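Local atomic coordinates of short chain dehydrogenase (Mycobacterium smegmatis, PDB entry 3UCX), a protein that probably catalyses oxidation or reduction of a still undefined substrate with a nicotinamide cofactor, as in other short-chain dehydrogenases. Residues 108-111 against 112-115; 129-132 against 133-136; 166-169 against 170-174; 192-196 against 197-201. One frame throughout, in Å; residues are numbered along the deposited sequence.

In the fold
All four contacts are local, each joining residues three to five apart in one continuous piece of a Rossmann-type fold. Interactions 1 and 2 lie at the start and at the end of helix 110-130, with centres about 30 Å apart. Interaction 1 is an N-cap with a side turned to the second subunit. Interaction 2 is the break before helix 132-138, bridged by a water. Interaction 3 is the buried one, inside helix 158-179, and also touches the second subunit. Interaction 4 lies at the surface, where a loop enters helix 196-208. Interactions 3 and 4 share one device, a serine that grips a backbone carbonyl twice; interactions 2 and 4 share a bridging water.

Interaction 1. Residues 108-111 against 112-115; sequences TTFE and HMRD
Thr109 caps the N-terminus of helix 110-130 through its bond to His112. Its OG1 accepts from His112 N at 3.0 Å, an N-cap bond. The first torsion puts OG1 between the backbone N and the carbonyl carbon (chi1 72°), facing the first turn. Met113 N adds a weak bond to Thr109 O. Regular helix bonds follow, Arg114 N to Phe110 O and Asp115 N to Glu111 O.

The tight side is apolar. The methyl CG2 of Thr108 meets Met113 CG at 3.5 Å, their side chains crossing at about a right angle. The same methyl lies 3.8 Å from CD2 of the His112 ring. Thr108 OG1 turns elsewhere and bonds to Pro104 O. The Met113 chain bends at its last torsion (chi3 -75°), which brings CE over one face of the Phe110 ring, offset toward the rim; CE is 4.3 Å from Phe110 CD2. Phe110 CB lies over one face of the Arg114 guanidinium, 3.7 Å from NH1. Phe110 packs on the second subunit, and Arg114 forms a salt bridge with Glu118 of the second subunit.

The loose side carries Glu111 and Asp115. They lie side by side, with OE2 of Glu111 4.7 Å from OD2 of Asp115. Glu111, in the first turn, would probably gain from the helix dipole, while the like charges would be expected to hold the two carboxylates apart.

Interaction 2. Residues 129-132 against 133-136; sequences QGFT and PALE
Phe131 and Leu135 meet where helix 110-130 gives way to helix 132-138, a break between two consecutive helices. Phe131 leaves helical backbone angles after the first helix and is the N-cap residue of the second.

The direct polar bonds across the junction are between backbone atoms. Leu135 N donates to Phe131 O at 2.9 Å, and Glu136 N to Thr132 O at 2.8 Å. Pro133 has no N-H to give. Its CD instead packs 3.6 Å from Gln129 O and 3.6 Å from Gly130 O. One water spans the break: it donates to Gly130 O at 2.9 Å and accepts from Ala134 N at 3.0 Å. It takes the place of the helical bond that Gly130 O and Ala134 N, four residues apart, would otherwise make.

The apolar contacts are light. Ala134 CB sits at the edge of the Phe131 ring, near its plane, 4.4 Å from CD1. Leu135 CD1 approaches Phe131 CB. The Phe131 ring runs on into the protein, against Leu78, Val79 and Thr82 of helix 72-85 and Val92 of strand 91-94.

The last group joins methyl and carboxylate. Thr132 OG1 lies beside its own backbone N (chi1 -71°) and bonds back to Ile128 O. That choice sends CG2 the other way, toward Glu136. The extended Glu136 chain crosses it at a slant, and its OE2, salt-bridged to Lys181, lies 3.4 Å from Thr132 CG2.

Interaction 3. Residues 166-169 against 170-174; sequences ALLA and MSQTL
Helix 158-179 is the crossover of the beta-alpha-beta unit formed with strands 141-145 and 184-190, and this contact is one of its middle turns. Ser171 packs against Leu167 one turn back. Leu167 O takes two donors from it: Ser171 OG at 2.7 Å and Ser171 N at 2.8 Å. They arrive from opposite faces of the carbonyl plane, with OG 38° out of it. The hydroxyl can fold back this way because OG stands anti to the carbonyl carbon, beside its own N (chi1 -60°). OG is also bonded to Asn144 ND2, which ties the helix to strand 141-145.

Leu167 CD1 touches Met170 CE at 3.7 Å, the methionine chain being bent at its last torsion. The same CD1 lies 3.7 Å from Ser171 OG. On another flank the amide of Gln172 reaches back beside Leu168, at a slant, with NE2 4.1 Å from CG.

Around this turn, Met170 rests on Val121 and Leu125 of helix 110-130. Leu168 and Ser171 meet Ser187 of strand 184-190. Ala169 and Thr173 face Ser165 and Lys161 of the second subunit, and Gln172 packs on Lys263 of a third subunit.

Interaction 4. Residues 192-196 against 197-201; sequences YIWGG and TLKSY
Gly196 O is gripped twice by Ser200, by N and by OG, each at 3.1 Å. The two donors come from opposite faces of the carbonyl plane, OG tilted 31° from it and N 23°. With OG beside its own backbone N (chi1 -52°), the hydroxyl folds back onto Gly196 O. Gly195 is the N-cap residue, and its O accepts from Lys199 N at 3.0 Å. A water bridges the incoming loop and the helix: it donates to Ile193 O at 2.9 Å and accepts from Leu198 N at 3.0 Å.

The apolar part centres on Leu198. Its CD2 lies at the edge of the Trp194 ring, near the ring plane, 3.9 Å from CE3. The same methyl is 3.8 Å from Tyr192 CB, and the leucine crosses both aromatic side chains at about a right angle. Farther along the indole, CH2 meets Lys199 CB at 3.5 Å. Trp194 NE1 bonds to a pentaethylene glycol, probably from the crystallisation liquor.

This surface loop and helix follow strand 184-190, the sixth of the Rossmann-type sheet. In short-chain dehydrogenases the substrate-side region usually lies here, and that is probably so in this protein. The Trp194 ring meets Tyr217 of helix 213-221 edge-to-face. The backbone of Trp194 bonds to that of Pro230 and Glu232, and Ile193 packs on Glu232 and Val235 of helix 232-243.

Interaction 1. Residues 108-111 against 112-115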
loop_
_atom_site.group_PDB
_atom_site.type_symbol
_atom_site.label_atom_id
_atom_site.label_comp_id
_atom_site.label_asym_id
_atom_site.label_seq_id
_atom_site.Cartn_x
_atom_site.Cartn_y
_atom_site.Cartn_z
ATOM N N THR A 108 17.040 22.076 2.074
ATOM C CA THR A 108 16.682 21.782 3.443
ATOM C C THR A 108 17.951 21.483 4.235
ATOM O O THR A 108 18.758 20.649 3.822
ATOM C CB THR A 108 15.751 20.559 3.485
ATOM O OG1 THR A 108 14.606 20.812 2.674
ATOM C CG2 THR A 108 15.280 20.242 4.917
ATOM N N THR A 109 18.137 22.140 5.375
ATOM C CA THR A 109 19.309 21.866 6.191
ATOM C C THR A 109 19.192 20.521 6.926
ATOM O O THR A 109 18.103 20.130 7.346
ATOM C CB THR A 109 19.576 22.963 7.246
ATOM O OG1 THR A 109 18.587 22.888 8.281
ATOM C CG2 THR A 109 19.581 24.388 6.611
ATOM N N PHE A 110 20.313 19.831 7.090
ATOM C CA PHE A 110 20.303 18.564 7.821
ATOM C C PHE A 110 19.869 18.795 9.283
ATOM O O PHE A 110 19.136 18.001 9.847
ATOM C CB PHE A 110 21.671 17.858 7.742
ATOM C CG PHE A 110 21.963 17.229 6.395
ATOM C CD1 PHE A 110 22.345 17.999 5.322
ATOM C CD2 PHE A 110 21.877 15.873 6.208
ATOM C CE1 PHE A 110 22.608 17.429 4.077
ATOM C CE2 PHE A 110 22.150 15.291 4.977
ATOM C CZ PHE A 110 22.489 16.064 3.904
ATOM N N GLU A 111 20.314 19.895 9.872
ATOM C CA GLU A 111 19.898 20.268 11.224
ATOM C C GLU A 111 18.370 20.325 11.348
ATOM O O GLU A 111 17.811 19.824 12.328
ATOM C CB GLU A 111 20.557 21.607 11.620
ATOM C CG GLU A 111 19.938 22.316 12.813
ATOM C CD GLU A 111 20.439 23.755 12.963
ATOM O OE1 GLU A 111 21.616 23.914 13.322
ATOM O OE2 GLU A 111 19.662 24.717 12.710
ATOM N N HIS A 112 17.688 20.908 10.359
ATOM C CA HIS A 112 16.218 20.973 10.388
ATOM C C HIS A 112 15.584 19.601 10.407
ATOM O O HIS A 112 14.620 19.356 11.140
ATOM C CB HIS A 112 15.692 21.760 9.186
ATOM C CG HIS A 112 14.197 21.684 9.014
ATOM N ND1 HIS A 112 13.341 22.377 9.803
ATOM C CD2 HIS A 112 13.405 20.943 8.130
ATOM C CE1 HIS A 112 12.063 22.097 9.432
ATOM N NE2 HIS A 112 12.107 21.225 8.409
ATOM N N MET A 113 16.084 18.710 9.554
ATOM C CA MET A 113 15.530 17.366 9.467
ATOM C C MET A 113 15.818 16.568 10.747
ATOM O O MET A 113 14.946 15.825 11.222
ATOM C CB MET A 113 16.059 16.677 8.226
ATOM C CG MET A 113 15.594 17.363 6.943
ATOM S SD MET A 113 16.056 16.488 5.441
ATOM C CE MET A 113 17.807 16.890 5.364
ATOM N N ARG A 114 17.018 16.715 11.309
ATOM C CA ARG A 114 17.322 16.066 12.612
ATOM C C ARG A 114 16.366 16.553 13.692
ATOM O O ARG A 114 15.887 15.751 14.482
ATOM C CB ARG A 114 18.760 16.297 13.060
ATOM C CG ARG A 114 19.803 15.724 12.117
ATOM C CD ARG A 114 21.207 15.792 12.703
ATOM N NE ARG A 114 22.194 15.436 11.696
ATOM C CZ ARG A 114 22.943 16.298 11.019
ATOM N NH1 ARG A 114 22.868 17.601 11.273
ATOM N NH2 ARG A 114 23.794 15.856 10.095
ATOM N N ASP A 115 16.103 17.864 13.727
ATOM C CA ASP A 115 15.174 18.451 14.697
ATOM C C ASP A 115 13.742 17.959 14.470
ATOM O O ASP A 115 13.028 17.695 15.441
ATOM C CB ASP A 115 15.170 19.982 14.625
ATOM C CG ASP A 115 16.437 20.619 15.154
ATOM O OD1 ASP A 115 17.231 19.953 15.836
ATOM O OD2 ASP A 115 16.638 21.834 14.879
#

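Interaction 2. Residues 129-132 against 133-136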
loop_
_atom_site.group_PDB
_atom_site.type_symbol
_atom_site.label_atom_id
_atom_site.label_comp_id
_atom_site.label_asym_id
_atom_site.label_seq_id
_atom_site.Cartn_x
_atom_site.Cartn_y
_atom_site.Cartn_z
ATOM N N GLN A 129 6.896 5.575 25.765
ATOM C CA GLN A 129 7.678 4.755 26.680
ATOM C C GLN A 129 7.469 5.174 28.131
ATOM O O GLN A 129 7.286 4.313 29.016
ATOM C CB GLN A 129 9.160 4.786 26.292
ATOM C CG GLN A 129 9.386 4.079 24.958
ATOM C CD GLN A 129 10.836 3.961 24.519
ATOM O OE1 GLN A 129 11.690 4.785 24.891
ATOM N NE2 GLN A 129 11.121 2.934 23.707
ATOM N N GLY A 130 7.473 6.491 28.377
ATOM C CA GLY A 130 7.225 7.031 29.703
ATOM C C GLY A 130 5.906 6.579 30.295
ATOM O O GLY A 130 5.818 6.276 31.489
ATOM N N PHE A 131 4.884 6.534 29.453
ATOM C CA PHE A 131 3.563 6.096 29.873
ATOM C C PHE A 131 3.254 4.622 29.632
ATOM O O PHE A 131 2.133 4.193 29.842
ATOM C CB PHE A 131 2.506 7.014 29.237
ATOM C CG PHE A 131 2.413 8.362 29.921
ATOM C CD1 PHE A 131 1.985 8.455 31.225
ATOM C CD2 PHE A 131 2.777 9.520 29.262
ATOM C CE1 PHE A 131 1.893 9.679 31.862
ATOM C CE2 PHE A 131 2.683 10.749 29.880
ATOM C CZ PHE A 131 2.256 10.835 31.188
ATOM N N THR A 132 4.246 3.827 29.241
ATOM C CA THR A 132 3.992 2.405 29.027
ATOM C C THR A 132 3.535 1.708 30.313
ATOM O O THR A 132 2.569 0.930 30.269
ATOM C CB THR A 132 5.164 1.687 28.337
ATOM O OG1 THR A 132 5.244 2.107 26.970
ATOM C CG2 THR A 132 5.036 0.139 28.407
ATOM N N PRO A 133 4.178 2.002 31.468
ATOM C CA PRO A 133 3.707 1.344 32.664
ATOM C C PRO A 133 2.236 1.639 32.997
ATOM O O PRO A 133 1.471 0.723 33.358
ATOM C CB PRO A 133 4.668 1.868 33.746
ATOM C CG PRO A 133 5.936 2.100 33.009
ATOM C CD PRO A 133 5.483 2.658 31.688
ATOM N N ALA A 134 1.837 2.892 32.835
ATOM C CA ALA A 134 0.452 3.283 33.038
ATOM C C ALA A 134 -0.479 2.610 32.041
ATOM O O ALA A 134 -1.489 2.046 32.432
ATOM C CB ALA A 134 0.305 4.797 32.998
ATOM N N LEU A 135 -0.118 2.625 30.766
ATOM C CA LEU A 135 -0.927 1.991 29.724
ATOM C C LEU A 135 -1.014 0.484 29.844
ATOM O O LEU A 135 -2.041 -0.093 29.464
ATOM C CB LEU A 135 -0.394 2.373 28.347
ATOM C CG LEU A 135 -0.560 3.850 28.009
ATOM C CD1 LEU A 135 0.270 4.158 26.773
ATOM C CD2 LEU A 135 -2.024 4.226 27.816
ATOM N N GLU A 136 0.018 -0.161 30.402
ATOM C CA GLU A 136 -0.034 -1.607 30.648
ATOM C C GLU A 136 -1.148 -1.920 31.630
ATOM O O GLU A 136 -1.900 -2.879 31.430
ATOM C CB GLU A 136 1.273 -2.201 31.229
ATOM C CG GLU A 136 2.482 -2.125 30.345
ATOM C CD GLU A 136 3.723 -2.788 30.951
ATOM O OE1 GLU A 136 3.615 -3.403 32.007
ATOM O OE2 GLU A 136 4.817 -2.680 30.368
HETATM O O HOH W 1 3.618 5.281 33.084
#

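Interaction 3. Residues 166-169 against 170-174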
loop_
_atom_site.group_PDB
_atom_site.type_symbol
_atom_site.label_atom_id
_atom_site.label_comp_id
_atom_site.label_asym_id
_atom_site.label_seq_id
_atom_site.Cartn_x
_atom_site.Cartn_y
_atom_site.Cartn_z
ATOM N N ALA A 166 8.754 7.953 9.161
ATOM C CA ALA A 166 9.492 7.293 10.235
ATOM C C ALA A 166 8.542 7.078 11.439
ATOM O O ALA A 166 8.534 6.000 12.058
ATOM C CB ALA A 166 10.727 8.116 10.644
ATOM N N LEU A 167 7.713 8.083 11.740
ATOM C CA LEU A 167 6.737 7.982 12.825
ATOM C C LEU A 167 5.710 6.879 12.571
ATOM O O LEU A 167 5.346 6.139 13.488
ATOM C CB LEU A 167 6.044 9.323 13.063
ATOM C CG LEU A 167 4.797 9.325 13.974
ATOM C CD1 LEU A 167 5.106 8.920 15.425
ATOM C CD2 LEU A 167 4.113 10.688 13.928
ATOM N N LEU A 168 5.211 6.791 11.338
ATOM C CA LEU A 168 4.224 5.768 10.962
ATOM C C LEU A 168 4.815 4.363 11.118
ATOM O O LEU A 168 4.194 3.456 11.713
ATOM C CB LEU A 168 3.709 5.999 9.538
ATOM C CG LEU A 168 2.637 5.025 9.027
ATOM C CD1 LEU A 168 1.423 4.986 9.964
ATOM C CD2 LEU A 168 2.265 5.326 7.564
ATOM N N ALA A 169 6.038 4.204 10.633
ATOM C CA ALA A 169 6.741 2.931 10.731
ATOM C C ALA A 169 6.911 2.545 12.226
ATOM O O ALA A 169 6.580 1.438 12.638
ATOM C CB ALA A 169 8.090 3.017 10.038
ATOM N N MET A 170 7.379 3.493 13.029
ATOM C CA MET A 170 7.531 3.286 14.465
ATOM C C MET A 170 6.203 2.921 15.137
ATOM O O MET A 170 6.160 2.036 16.032
ATOM C CB MET A 170 8.095 4.542 15.110
ATOM C CG MET A 170 8.421 4.391 16.587
ATOM S SD MET A 170 8.898 5.967 17.289
ATOM C CE MET A 170 7.325 6.783 17.502
ATOM N N SER A 171 5.130 3.614 14.737
ATOM C CA SER A 171 3.815 3.366 15.299
ATOM C C SER A 171 3.350 1.944 15.026
ATOM O O SER A 171 2.697 1.298 15.865
ATOM C CB SER A 171 2.803 4.373 14.736
ATOM O OG SER A 171 3.184 5.722 15.050
ATOM N N GLN A 172 3.656 1.469 13.834
ATOM C CA GLN A 172 3.300 0.133 13.427
ATOM C C GLN A 172 4.064 -0.940 14.230
ATOM O O GLN A 172 3.460 -1.874 14.761
ATOM C CB GLN A 172 3.529 -0.026 11.926
ATOM C CG GLN A 172 2.483 0.741 11.093
ATOM C CD GLN A 172 2.777 0.732 9.620
ATOM O OE1 GLN A 172 3.915 0.485 9.212
ATOM N NE2 GLN A 172 1.741 1.004 8.785
ATOM N N THR A 173 5.377 -0.792 14.339
ATOM C CA THR A 173 6.174 -1.698 15.175
ATOM C C THR A 173 5.697 -1.663 16.650
ATOM O O THR A 173 5.624 -2.713 17.319
ATOM C CB THR A 173 7.663 -1.326 15.119
ATOM O OG1 THR A 173 8.124 -1.371 13.749
ATOM C CG2 THR A 173 8.516 -2.317 15.988
ATOM N N LEU A 174 5.347 -0.468 17.134
ATOM C CA LEU A 174 4.882 -0.323 18.514
ATOM C C LEU A 174 3.580 -1.066 18.736
ATOM O O LEU A 174 3.341 -1.572 19.844
ATOM C CB LEU A 174 4.763 1.143 18.950
ATOM C CG LEU A 174 6.086 1.879 19.249
ATOM C CD1 LEU A 174 5.856 3.384 19.483
ATOM C CD2 LEU A 174 6.795 1.248 20.477
#

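Interaction 4. Residues 192-196 against 197-201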
loop_
_atom_site.group_PDB
_atom_site.type_symbol
_atom_site.label_atom_id
_atom_site.label_comp_id
_atom_site.label_asym_id
_atom_site.label_seq_id
_atom_site.Cartn_x
_atom_site.Cartn_y
_atom_site.Cartn_z
ATOM N N TYR A 192 -5.117 18.954 5.306
ATOM C CA TYR A 192 -5.451 20.256 5.858
ATOM C C TYR A 192 -6.608 20.095 6.810
ATOM O O TYR A 192 -7.506 19.277 6.582
ATOM C CB TYR A 192 -5.891 21.209 4.757
ATOM C CG TYR A 192 -4.783 21.796 3.959
ATOM C CD1 TYR A 192 -3.903 22.710 4.531
ATOM C CD2 TYR A 192 -4.631 21.483 2.626
ATOM C CE1 TYR A 192 -2.883 23.286 3.785
ATOM C CE2 TYR A 192 -3.613 22.038 1.874
ATOM C CZ TYR A 192 -2.749 22.942 2.456
ATOM O OH TYR A 192 -1.753 23.504 1.683
ATOM N N ILE A 193 -6.606 20.884 7.870
ATOM C CA ILE A 193 -7.651 20.807 8.855
ATOM C C ILE A 193 -8.285 22.185 9.028
ATOM O O ILE A 193 -7.642 23.099 9.519
ATOM C CB ILE A 193 -7.148 20.301 10.215
ATOM C CG1 ILE A 193 -6.369 18.981 10.082
ATOM C CG2 ILE A 193 -8.337 20.091 11.143
ATOM C CD1 ILE A 193 -5.809 18.463 11.409
ATOM N N TRP A 194 -9.555 22.293 8.657
ATOM C CA TRP A 194 -10.233 23.579 8.638
ATOM C C TRP A 194 -10.670 23.997 9.994
ATOM O O TRP A 194 -11.287 23.236 10.736
ATOM C CB TRP A 194 -11.421 23.553 7.677
ATOM C CG TRP A 194 -12.092 24.892 7.504
ATOM C CD1 TRP A 194 -13.388 25.243 7.858
ATOM C CD2 TRP A 194 -11.516 26.095 6.895
ATOM N NE1 TRP A 194 -13.649 26.564 7.544
ATOM C CE2 TRP A 194 -12.565 27.123 6.939
ATOM C CE3 TRP A 194 -10.285 26.412 6.337
ATOM C CZ2 TRP A 194 -12.353 28.411 6.462
ATOM C CZ3 TRP A 194 -10.087 27.713 5.845
ATOM C CH2 TRP A 194 -11.100 28.683 5.905
ATOM N N GLY A 195 -10.368 25.256 10.297
ATOM C CA GLY A 195 -10.771 25.912 11.515
ATOM C C GLY A 195 -10.195 27.318 11.510
ATOM O O GLY A 195 -9.704 27.796 10.478
ATOM N N GLY A 196 -10.239 27.973 12.665
ATOM C CA GLY A 196 -9.806 29.376 12.775
ATOM C C GLY A 196 -8.356 29.550 12.386
ATOM O O GLY A 196 -8.018 30.480 11.665
ATOM N N THR A 197 -7.495 28.626 12.819
ATOM C CA THR A 197 -6.066 28.719 12.510
ATOM C C THR A 197 -5.749 28.604 11.014
ATOM O O THR A 197 -4.977 29.403 10.468
ATOM C CB THR A 197 -5.266 27.644 13.263
ATOM O OG1 THR A 197 -5.455 27.802 14.674
ATOM C CG2 THR A 197 -3.779 27.735 12.939
ATOM N N LEU A 198 -6.313 27.597 10.352
ATOM C CA LEU A 198 -6.081 27.434 8.921
ATOM C C LEU A 198 -6.705 28.581 8.115
ATOM O O LEU A 198 -6.147 29.000 7.116
ATOM C CB LEU A 198 -6.620 26.096 8.415
ATOM C CG LEU A 198 -6.267 25.793 6.954
ATOM C CD1 LEU A 198 -4.749 25.763 6.727
ATOM C CD2 LEU A 198 -6.911 24.488 6.494
ATOM N N LYS A 199 -7.853 29.071 8.554
ATOM C CA LYS A 199 -8.477 30.221 7.904
ATOM C C LYS A 199 -7.555 31.453 7.901
ATOM O O LYS A 199 -7.386 32.085 6.852
ATOM C CB LYS A 199 -9.805 30.560 8.549
ATOM C CG LYS A 199 -10.489 31.755 7.883
ATOM C CD LYS A 199 -11.955 31.850 8.243
ATOM C CE LYS A 199 -12.566 33.131 7.686
ATOM N NZ LYS A 199 -14.003 32.910 7.339
ATOM N N SER A 200 -6.928 31.762 9.046
ATOM C CA SER A 200 -6.008 32.923 9.127
ATOM C C SER A 200 -4.851 32.733 8.180
ATOM O O SER A 200 -4.348 33.686 7.588
ATOM C CB SER A 200 -5.426 33.124 10.529
ATOM O OG SER A 200 -6.439 33.155 11.494
ATOM N N TYR A 201 -4.407 31.491 8.072
ATOM C CA TYR A 201 -3.324 31.157 7.189
ATOM C C TYR A 201 -3.730 31.345 5.734
ATOM O O TYR A 201 -2.977 31.927 4.941
ATOM C CB TYR A 201 -2.881 29.724 7.426
ATOM C CG TYR A 201 -1.827 29.291 6.469
ATOM C CD1 TYR A 201 -0.557 29.847 6.513
ATOM C CD2 TYR A 201 -2.097 28.335 5.500
ATOM C CE1 TYR A 201 0.421 29.446 5.619
ATOM C CE2 TYR A 201 -1.130 27.928 4.612
ATOM C CZ TYR A 201 0.125 28.490 4.678
ATOM O OH TYR A 201 1.069 28.080 3.778
HETATM O O HOH W 2 -7.436 25.058 11.585
#